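Local structure of transcription factor GAMBIF1 (Anopheles gambiae, 1BVO) at residues P1-P9 against T39-Y48; P70-C79 against Y95-V105. The protein probably activates RNA polymerase II transcription as a Dorsal-like Rel protein of insect immunity, here represented by its DNA-binding specificity domain. One frame throughout, in Å; residues are numbered along the deposited sequence.

Interaction 1: P1-P9 against T39-Y48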
loop_
_atom_site.group_PDB
_atom_site.type_symbol
_atom_site.label_atom_id
_atom_site.label_comp_id
_atom_site.label_asym_id
_atom_site.label_seq_id
_atom_site.Cartn_x
_atom_site.Cartn_y
_atom_site.Cartn_z
ATOM N N PRO C 1 -3.221 -46.713 -2.868
ATOM C CA PRO C 1 -3.551 -45.563 -2.013
ATOM C C PRO C 1 -3.298 -44.284 -2.790
ATOM O O PRO C 1 -2.223 -44.087 -3.346
ATOM C CB PRO C 1 -2.649 -45.646 -0.793
ATOM C CG PRO C 1 -1.413 -46.264 -1.407
ATOM C CD PRO C 1 -1.949 -47.309 -2.419
ATOM N N TYR C 2 -4.343 -43.477 -2.910
ATOM C CA TYR C 2 -4.287 -42.200 -3.611
ATOM C C TYR C 2 -5.460 -41.379 -3.094
ATOM O O TYR C 2 -6.392 -41.927 -2.504
ATOM C CB TYR C 2 -4.398 -42.407 -5.128
ATOM C CG TYR C 2 -5.760 -42.858 -5.602
ATOM C CD1 TYR C 2 -6.087 -44.214 -5.664
ATOM C CD2 TYR C 2 -6.732 -41.925 -5.977
ATOM C CE1 TYR C 2 -7.350 -44.632 -6.086
ATOM C CE2 TYR C 2 -7.990 -42.327 -6.397
ATOM C CZ TYR C 2 -8.295 -43.679 -6.448
ATOM O OH TYR C 2 -9.559 -44.074 -6.822
ATOM N N VAL C 3 -5.439 -40.080 -3.349
ATOM C CA VAL C 3 -6.495 -39.204 -2.880
ATOM C C VAL C 3 -7.397 -38.747 -4.007
ATOM O O VAL C 3 -6.928 -38.448 -5.106
ATOM C CB VAL C 3 -5.906 -37.956 -2.204
ATOM C CG1 VAL C 3 -6.950 -37.306 -1.318
ATOM C CG2 VAL C 3 -4.670 -38.327 -1.415
ATOM N N GLU C 4 -8.693 -38.708 -3.742
ATOM C CA GLU C 4 -9.636 -38.255 -4.739
ATOM C C GLU C 4 -10.220 -36.953 -4.242
ATOM O O GLU C 4 -10.473 -36.807 -3.048
ATOM C CB GLU C 4 -10.755 -39.272 -4.917
ATOM C CG GLU C 4 -11.820 -38.848 -5.921
ATOM C CD GLU C 4 -13.111 -39.619 -5.784
ATOM O OE1 GLU C 4 -13.116 -40.697 -5.156
ATOM O OE2 GLU C 4 -14.139 -39.142 -6.299
ATOM N N ILE C 5 -10.328 -35.968 -5.124
ATOM C CA ILE C 5 -10.923 -34.703 -4.731
ATOM C C ILE C 5 -12.402 -34.804 -5.021
ATOM O O ILE C 5 -12.862 -34.425 -6.096
ATOM C CB ILE C 5 -10.314 -33.554 -5.486
ATOM C CG1 ILE C 5 -8.810 -33.576 -5.253
ATOM C CG2 ILE C 5 -10.980 -32.239 -5.070
ATOM C CD1 ILE C 5 -8.121 -32.324 -5.650
ATOM N N THR C 6 -13.148 -35.273 -4.032
ATOM C CA THR C 6 -14.578 -35.490 -4.168
ATOM C C THR C 6 -15.458 -34.269 -4.364
ATOM O O THR C 6 -16.554 -34.379 -4.919
ATOM C CB THR C 6 -15.101 -36.386 -3.039
ATOM O OG1 THR C 6 -14.857 -35.770 -1.766
ATOM C CG2 THR C 6 -14.383 -37.734 -3.086
ATOM N N GLU C 7 -15.039 -33.125 -3.852
ATOM C CA GLU C 7 -15.804 -31.914 -4.094
ATOM C C GLU C 7 -14.758 -30.856 -4.246
ATOM O O GLU C 7 -13.894 -30.669 -3.394
ATOM C CB GLU C 7 -16.841 -31.577 -3.011
ATOM C CG GLU C 7 -17.321 -30.113 -3.050
ATOM C CD GLU C 7 -18.770 -29.915 -3.452
ATOM O OE1 GLU C 7 -19.681 -30.348 -2.726
ATOM O OE2 GLU C 7 -19.012 -29.272 -4.484
ATOM N N GLN C 8 -14.752 -30.316 -5.450
ATOM C CA GLN C 8 -13.819 -29.309 -5.869
ATOM C C GLN C 8 -14.202 -27.934 -5.424
ATOM O O GLN C 8 -15.384 -27.586 -5.333
ATOM C CB GLN C 8 -13.729 -29.322 -7.384
ATOM C CG GLN C 8 -13.027 -30.521 -7.919
ATOM C CD GLN C 8 -11.542 -30.324 -7.989
ATOM O OE1 GLN C 8 -11.018 -29.260 -7.630
ATOM N NE2 GLN C 8 -10.838 -31.357 -8.438
ATOM N N PRO C 9 -13.195 -27.114 -5.155
ATOM C CA PRO C 9 -13.463 -25.754 -4.726
ATOM C C PRO C 9 -14.151 -24.992 -5.832
ATOM O O PRO C 9 -13.882 -25.189 -7.021
ATOM C CB PRO C 9 -12.069 -25.200 -4.438
ATOM C CG PRO C 9 -11.163 -26.043 -5.303
ATOM C CD PRO C 9 -11.756 -27.407 -5.139
ATOM N N THR C 39 -21.934 -26.382 0.552
ATOM C CA THR C 39 -20.937 -27.438 0.458
ATOM C C THR C 39 -19.528 -26.881 0.600
ATOM O O THR C 39 -19.329 -25.666 0.566
ATOM C CB THR C 39 -21.073 -28.271 -0.835
ATOM O OG1 THR C 39 -20.964 -27.421 -1.981
ATOM C CG2 THR C 39 -22.406 -29.011 -0.860
ATOM N N PHE C 40 -18.560 -27.779 0.745
ATOM C CA PHE C 40 -17.164 -27.417 0.940
ATOM C C PHE C 40 -16.241 -28.470 0.269
ATOM O O PHE C 40 -16.664 -29.609 0.049
ATOM C CB PHE C 40 -16.918 -27.356 2.460
ATOM C CG PHE C 40 -17.782 -26.330 3.189
ATOM C CD1 PHE C 40 -17.471 -24.972 3.126
ATOM C CD2 PHE C 40 -18.889 -26.718 3.950
ATOM C CE1 PHE C 40 -18.233 -24.021 3.791
ATOM C CE2 PHE C 40 -19.669 -25.762 4.632
ATOM C CZ PHE C 40 -19.336 -24.411 4.548
ATOM N N PRO C 41 -14.991 -28.096 -0.103
ATOM C CA PRO C 41 -14.036 -29.016 -0.746
ATOM C C PRO C 41 -13.806 -30.241 0.094
ATOM O O PRO C 41 -13.692 -30.148 1.312
ATOM C CB PRO C 41 -12.742 -28.201 -0.783
ATOM C CG PRO C 41 -13.207 -26.835 -0.924
ATOM C CD PRO C 41 -14.385 -26.761 0.035
ATOM N N SER C 42 -13.646 -31.383 -0.544
ATOM C CA SER C 42 -13.402 -32.579 0.221
ATOM C C SER C 42 -12.604 -33.608 -0.544
ATOM O O SER C 42 -12.596 -33.627 -1.784
ATOM C CB SER C 42 -14.714 -33.163 0.753
ATOM O OG SER C 42 -15.788 -33.008 -0.155
ATOM N N ILE C 43 -11.805 -34.357 0.198
ATOM C CA ILE C 43 -10.977 -35.389 -0.379
ATOM C C ILE C 43 -11.383 -36.726 0.231
ATOM O O ILE C 43 -12.148 -36.779 1.208
ATOM C CB ILE C 43 -9.475 -35.113 -0.138
ATOM C CG1 ILE C 43 -9.177 -35.067 1.360
ATOM C CG2 ILE C 43 -9.070 -33.816 -0.815
ATOM C CD1 ILE C 43 -7.707 -35.113 1.683
ATOM N N GLN C 44 -10.838 -37.793 -0.339
ATOM C CA GLN C 44 -11.152 -39.139 0.072
ATOM C C GLN C 44 -9.971 -40.004 -0.293
ATOM O O GLN C 44 -9.583 -40.058 -1.455
ATOM C CB GLN C 44 -12.357 -39.595 -0.743
ATOM C CG GLN C 44 -13.488 -40.215 0.035
ATOM C CD GLN C 44 -13.191 -41.632 0.439
ATOM O OE1 GLN C 44 -12.625 -42.413 -0.336
ATOM N NE2 GLN C 44 -13.595 -41.986 1.646
ATOM N N VAL C 45 -9.364 -40.652 0.680
ATOM C CA VAL C 45 -8.243 -41.519 0.377
ATOM C C VAL C 45 -8.781 -42.864 -0.055
ATOM O O VAL C 45 -9.847 -43.281 0.383
ATOM C CB VAL C 45 -7.319 -41.723 1.582
ATOM C CG1 VAL C 45 -6.205 -42.690 1.242
ATOM C CG2 VAL C 45 -6.763 -40.395 2.031
ATOM N N HIS C 46 -8.081 -43.508 -0.973
ATOM C CA HIS C 46 -8.480 -44.823 -1.441
ATOM C C HIS C 46 -7.311 -45.752 -1.226
ATOM O O HIS C 46 -6.172 -45.310 -1.109
ATOM C CB HIS C 46 -8.805 -44.798 -2.930
ATOM C CG HIS C 46 -10.010 -43.978 -3.272
ATOM N ND1 HIS C 46 -11.296 -44.456 -3.135
ATOM C CD2 HIS C 46 -10.117 -42.736 -3.785
ATOM C CE1 HIS C 46 -12.144 -43.534 -3.557
ATOM N NE2 HIS C 46 -11.459 -42.488 -3.961
ATOM N N GLY C 47 -7.596 -47.044 -1.217
ATOM C CA GLY C 47 -6.568 -48.046 -1.033
ATOM C C GLY C 47 -5.988 -48.172 0.363
ATOM O O GLY C 47 -5.120 -49.019 0.575
ATOM N N TYR C 48 -6.489 -47.406 1.329
ATOM C CA TYR C 48 -5.930 -47.484 2.672
ATOM C C TYR C 48 -6.860 -46.985 3.775
ATOM O O TYR C 48 -7.677 -46.080 3.568
ATOM C CB TYR C 48 -4.585 -46.727 2.708
ATOM C CG TYR C 48 -3.977 -46.448 4.075
ATOM C CD1 TYR C 48 -4.394 -45.350 4.832
ATOM C CD2 TYR C 48 -2.920 -47.215 4.570
ATOM C CE1 TYR C 48 -3.770 -45.017 6.029
ATOM C CE2 TYR C 48 -2.289 -46.890 5.776
ATOM C CZ TYR C 48 -2.718 -45.786 6.494
ATOM O OH TYR C 48 -2.096 -45.434 7.667
#
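Val-3 and Ile-43 make the tight side of this strand pair: CG1 of Val-3 sits 3.5 Å from CB of Ile-43. This is the face turned into the domain, where Val-149 and Phe-147 of strand 142-152 cover the two side chains. Further along, CB of Pro-9 lies a looser 4.0 Å from CG of Pro-41. The backbones run antiparallel, Glu-4 N giving a hydrogen bond of 2.8 Å to Gln-44 O. Past Glu-4 the pairing slips by one residue in a classic beta bulge, with Thr-6 and Glu-7 both facing Ser-42. Strand 2-7 is an outer strand of a three-stranded sheet in the Rel homology domain. The outer face is polar and more open. There the Tyr-2 and His-46 rings are tilted only 26° from one another yet so displaced that they hardly overlap, with CB of His-46 over the Tyr-2 face. His-46 NE2 donates to Glu-4 OE1 over 2.7 Å, the carboxylate almost coplanar with the imidazole and accepting through its anti lone pair, which probably helps fix the ring's rotation. Glu-7 bends back toward Thr-39, while its OE2 is hydrogen-bonded to Asn-32 N.

Interaction 2: P70-C79 against Y95-V105; sequences PHNLVGKEGC and YTFNNLGIQCV
Tyr-95 opens this side of the contact, its OH 3.3 Å from CG of the poorly ordered Glu-77. The centre is a two-stranded antiparallel ribbon in the Rel homology domain, strand 72-74 against 101-103. Just ahead of it, Asn-99 turns its amide to residue 76: OD1 accepts from Lys-76 N at 2.9 Å and from the less certain NZ of Lys-76, the two donors standing above opposite faces of the amide plane. Asn-99 ND2 hydrogen-bonds to Ser-27 OG. Leu-100 then brings CD1 to within 4.3 Å of CD1 of Leu-73. Gly-101 and Val-74 exchange a pair of backbone hydrogen bonds. Ile-102 and Leu-73 run alongside each other in the same direction, with Val-143 and Leu-145 of strand 142-152 beneath. Gln-103 exchanges backbone hydrogen bonds with Asn-72, and on the other face its extended side chain passes Val-74 at about a right angle. Cys-104 sets its CB over one face of the His-71 imidazole, 3.4 Å from the centroid. Val-105 packs CG2 on Pro-70; its O, in the plane of the His-71 ring, takes a weak bond of 3.2 Å from His-71 NE2, which also has a water at 3.0 Å.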
loop_
_atom_site.group_PDB
_atom_site.type_symbol
_atom_site.label_atom_id
_atom_site.label_comp_id
_atom_site.label_asym_id
_atom_site.label_seq_id
_atom_site.Cartn_x
_atom_site.Cartn_y
_atom_site.Cartn_z
ATOM N N PRO C 70 2.593 -18.035 -3.214
ATOM C CA PRO C 70 2.768 -17.179 -2.026
ATOM C C PRO C 70 1.587 -17.116 -1.068
ATOM O O PRO C 70 1.766 -17.137 0.150
ATOM C CB PRO C 70 3.071 -15.802 -2.630
ATOM C CG PRO C 70 2.446 -15.881 -3.998
ATOM C CD PRO C 70 2.864 -17.266 -4.440
ATOM N N HIS C 71 0.383 -17.047 -1.625
ATOM C CA HIS C 71 -0.813 -16.953 -0.804
ATOM C C HIS C 71 -0.913 -17.956 0.354
ATOM O O HIS C 71 -0.507 -19.116 0.228
ATOM C CB HIS C 71 -2.043 -16.938 -1.697
ATOM C CG HIS C 71 -2.143 -15.704 -2.537
ATOM N ND1 HIS C 71 -3.101 -15.531 -3.496
ATOM C CD2 HIS C 71 -1.412 -14.564 -2.511
ATOM C CE1 HIS C 71 -2.981 -14.315 -4.031
ATOM N NE2 HIS C 71 -1.963 -13.715 -3.443
ATOM N N ASN C 72 -1.338 -17.451 1.512
ATOM C CA ASN C 72 -1.469 -18.269 2.711
ATOM C C ASN C 72 -2.895 -18.751 2.873
ATOM O O ASN C 72 -3.847 -18.054 2.479
ATOM C CB ASN C 72 -1.089 -17.463 3.953
ATOM C CG ASN C 72 0.287 -16.861 3.862
ATOM O OD1 ASN C 72 1.259 -17.526 3.478
ATOM N ND2 ASN C 72 0.378 -15.583 4.185
ATOM N N LEU C 73 -3.038 -19.948 3.423
ATOM C CA LEU C 73 -4.347 -20.497 3.690
ATOM C C LEU C 73 -4.565 -20.319 5.170
ATOM O O LEU C 73 -3.695 -20.655 5.971
ATOM C CB LEU C 73 -4.401 -21.976 3.369
ATOM C CG LEU C 73 -4.578 -22.311 1.898
ATOM C CD1 LEU C 73 -4.740 -23.816 1.729
ATOM C CD2 LEU C 73 -5.801 -21.596 1.363
ATOM N N VAL C 74 -5.668 -19.695 5.536
ATOM C CA VAL C 74 -5.952 -19.501 6.938
ATOM C C VAL C 74 -7.263 -20.218 7.193
ATOM O O VAL C 74 -8.040 -20.442 6.266
ATOM C CB VAL C 74 -6.012 -17.998 7.277
ATOM C CG1 VAL C 74 -4.652 -17.359 7.009
ATOM C CG2 VAL C 74 -7.083 -17.312 6.468
ATOM N N GLY C 75 -7.499 -20.613 8.434
ATOM C CA GLY C 75 -8.724 -21.327 8.746
ATOM C C GLY C 75 -8.738 -21.757 10.201
ATOM O O GLY C 75 -7.715 -22.209 10.730
ATOM N N LYS C 76 -9.898 -21.637 10.838
ATOM C CA LYS C 76 -10.065 -21.999 12.244
ATOM C C LYS C 76 -9.432 -23.360 12.482
ATOM O O LYS C 76 -8.861 -23.600 13.547
ATOM C CB LYS C 76 -11.561 -22.074 12.595
ATOM C CG LYS C 76 -11.974 -21.495 13.939
ATOM C CD LYS C 76 -12.951 -20.328 13.748
ATOM C CE LYS C 76 -14.248 -20.782 13.062
ATOM N NZ LYS C 76 -14.662 -19.938 11.868
ATOM N N GLU C 77 -9.448 -24.209 11.457
ATOM C CA GLU C 77 -8.910 -25.552 11.608
ATOM C C GLU C 77 -7.586 -25.947 10.908
ATOM O O GLU C 77 -7.519 -26.090 9.674
ATOM C CB GLU C 77 -10.038 -26.558 11.306
ATOM C CG GLU C 77 -9.779 -28.021 11.694
ATOM C CD GLU C 77 -9.402 -28.233 13.157
ATOM O OE1 GLU C 77 -10.174 -27.859 14.072
ATOM O OE2 GLU C 77 -8.327 -28.832 13.389
ATOM N N GLY C 78 -6.537 -26.056 11.736
ATOM C CA GLY C 78 -5.203 -26.502 11.318
ATOM C C GLY C 78 -4.196 -25.653 10.562
ATOM O O GLY C 78 -3.075 -26.094 10.293
ATOM N N CYS C 79 -4.556 -24.409 10.281
ATOM C CA CYS C 79 -3.742 -23.475 9.524
ATOM C C CYS C 79 -2.681 -22.731 10.317
ATOM O O CYS C 79 -2.987 -21.932 11.205
ATOM C CB CYS C 79 -4.659 -22.490 8.800
ATOM S SG CYS C 79 -5.610 -23.252 7.464
ATOM N N TYR C 95 -12.209 -36.078 4.454
ATOM C CA TYR C 95 -12.149 -34.856 5.208
ATOM C C TYR C 95 -12.818 -33.854 4.331
ATOM O O TYR C 95 -12.708 -33.911 3.107
ATOM C CB TYR C 95 -10.715 -34.425 5.519
ATOM C CG TYR C 95 -10.637 -33.386 6.598
ATOM C CD1 TYR C 95 -10.898 -32.047 6.319
ATOM C CD2 TYR C 95 -10.327 -33.736 7.915
ATOM C CE1 TYR C 95 -10.860 -31.082 7.314
ATOM C CE2 TYR C 95 -10.282 -32.788 8.921
ATOM C CZ TYR C 95 -10.550 -31.459 8.614
ATOM O OH TYR C 95 -10.509 -30.491 9.587
ATOM N N THR C 96 -13.514 -32.938 4.968
ATOM C CA THR C 96 -14.236 -31.919 4.265
ATOM C C THR C 96 -13.726 -30.618 4.871
ATOM O O THR C 96 -13.705 -30.462 6.101
ATOM C CB THR C 96 -15.731 -32.197 4.478
ATOM O OG1 THR C 96 -16.058 -33.436 3.821
ATOM C CG2 THR C 96 -16.597 -31.095 3.931
ATOM N N PHE C 97 -13.170 -29.760 4.015
ATOM C CA PHE C 97 -12.621 -28.491 4.458
ATOM C C PHE C 97 -13.730 -27.469 4.512
ATOM O O PHE C 97 -14.082 -26.874 3.497
ATOM C CB PHE C 97 -11.497 -28.048 3.533
ATOM C CG PHE C 97 -10.361 -29.014 3.490
ATOM C CD1 PHE C 97 -10.363 -30.079 2.595
ATOM C CD2 PHE C 97 -9.334 -28.912 4.414
ATOM C CE1 PHE C 97 -9.349 -31.029 2.621
ATOM C CE2 PHE C 97 -8.310 -29.854 4.450
ATOM C CZ PHE C 97 -8.322 -30.917 3.556
ATOM N N ASN C 98 -14.284 -27.265 5.698
ATOM C CA ASN C 98 -15.376 -26.326 5.852
ATOM C C ASN C 98 -14.908 -24.925 6.243
ATOM O O ASN C 98 -15.677 -23.966 6.143
ATOM C CB ASN C 98 -16.389 -26.858 6.852
ATOM C CG ASN C 98 -15.738 -27.282 8.123
ATOM O OD1 ASN C 98 -15.623 -26.496 9.058
ATOM N ND2 ASN C 98 -15.184 -28.487 8.126
ATOM N N ASN C 99 -13.666 -24.808 6.714
ATOM C CA ASN C 99 -13.106 -23.495 7.055
ATOM C C ASN C 99 -11.697 -23.423 6.477
ATOM O O ASN C 99 -10.721 -23.795 7.135
ATOM C CB ASN C 99 -13.108 -23.215 8.570
ATOM C CG ASN C 99 -13.041 -21.699 8.897
ATOM O OD1 ASN C 99 -12.613 -21.308 9.986
ATOM N ND2 ASN C 99 -13.497 -20.862 7.982
ATOM N N LEU C 100 -11.640 -23.079 5.192
ATOM C CA LEU C 100 -10.400 -22.941 4.429
ATOM C C LEU C 100 -10.524 -21.616 3.673
ATOM O O LEU C 100 -11.376 -21.467 2.780
ATOM C CB LEU C 100 -10.253 -24.099 3.426
ATOM C CG LEU C 100 -8.860 -24.574 2.973
ATOM C CD1 LEU C 100 -8.069 -25.072 4.167
ATOM C CD2 LEU C 100 -9.042 -25.681 1.957
ATOM N N GLY C 101 -9.720 -20.639 4.073
ATOM C CA GLY C 101 -9.762 -19.334 3.441
ATOM C C GLY C 101 -8.436 -18.987 2.790
ATOM O O GLY C 101 -7.386 -19.524 3.165
ATOM N N ILE C 102 -8.476 -18.038 1.858
ATOM C CA ILE C 102 -7.271 -17.665 1.148
ATOM C C ILE C 102 -6.911 -16.230 1.448
ATOM O O ILE C 102 -7.710 -15.311 1.231
ATOM C CB ILE C 102 -7.447 -17.939 -0.350
ATOM C CG1 ILE C 102 -7.754 -19.418 -0.533
ATOM C CG2 ILE C 102 -6.187 -17.593 -1.120
ATOM C CD1 ILE C 102 -8.230 -19.768 -1.894
ATOM N N GLN C 103 -5.750 -16.070 2.067
ATOM C CA GLN C 103 -5.238 -14.759 2.420
ATOM C C GLN C 103 -4.144 -14.437 1.427
ATOM O O GLN C 103 -3.077 -15.062 1.405
ATOM C CB GLN C 103 -4.686 -14.753 3.838
ATOM C CG GLN C 103 -4.583 -13.374 4.452
ATOM C CD GLN C 103 -4.568 -13.420 5.965
ATOM O OE1 GLN C 103 -3.501 -13.536 6.578
ATOM N NE2 GLN C 103 -5.755 -13.344 6.581
ATOM N N CYS C 104 -4.427 -13.468 0.577
ATOM C CA CYS C 104 -3.502 -13.088 -0.457
ATOM C C CYS C 104 -2.388 -12.165 -0.041
ATOM O O CYS C 104 -2.600 -11.111 0.557
ATOM C CB CYS C 104 -4.248 -12.447 -1.610
ATOM S SG CYS C 104 -5.204 -11.065 -1.054
ATOM N N VAL C 105 -1.186 -12.577 -0.402
ATOM C CA VAL C 105 -0.020 -11.778 -0.148
ATOM C C VAL C 105 -0.024 -10.803 -1.300
ATOM O O VAL C 105 -0.384 -11.172 -2.418
ATOM C CB VAL C 105 1.253 -12.570 -0.320
ATOM C CG1 VAL C 105 2.334 -11.957 0.504
ATOM C CG2 VAL C 105 1.047 -14.022 0.027
HETATM O O HOH W 1 -2.192 -10.757 -3.999
#

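In the fold
Strands 42-46 and 94-96 are neighbours in one sheet, so interaction 1 continues directly into interaction 2: Pro-41 O probably accepts from Phe-97 N and Ile-43 N probably donates to Tyr-95 O. Their centres are about 17 Å apart. Interaction 2 lies nearer the middle of the chain, about 7 Å from its centre against about 13 Å, and comes closer to the DNA, its nearest atom about 5 Å away against about 9 Å. Both are partly buried and rest apolar residues on strand 142-152. Interaction 1 adds a ring and carboxylate cluster on its outer face; interaction 2 uses amide and imidazole contacts beyond the ends of its short ribbon and includes Cys-79, disulfide-bonded to Cys-84.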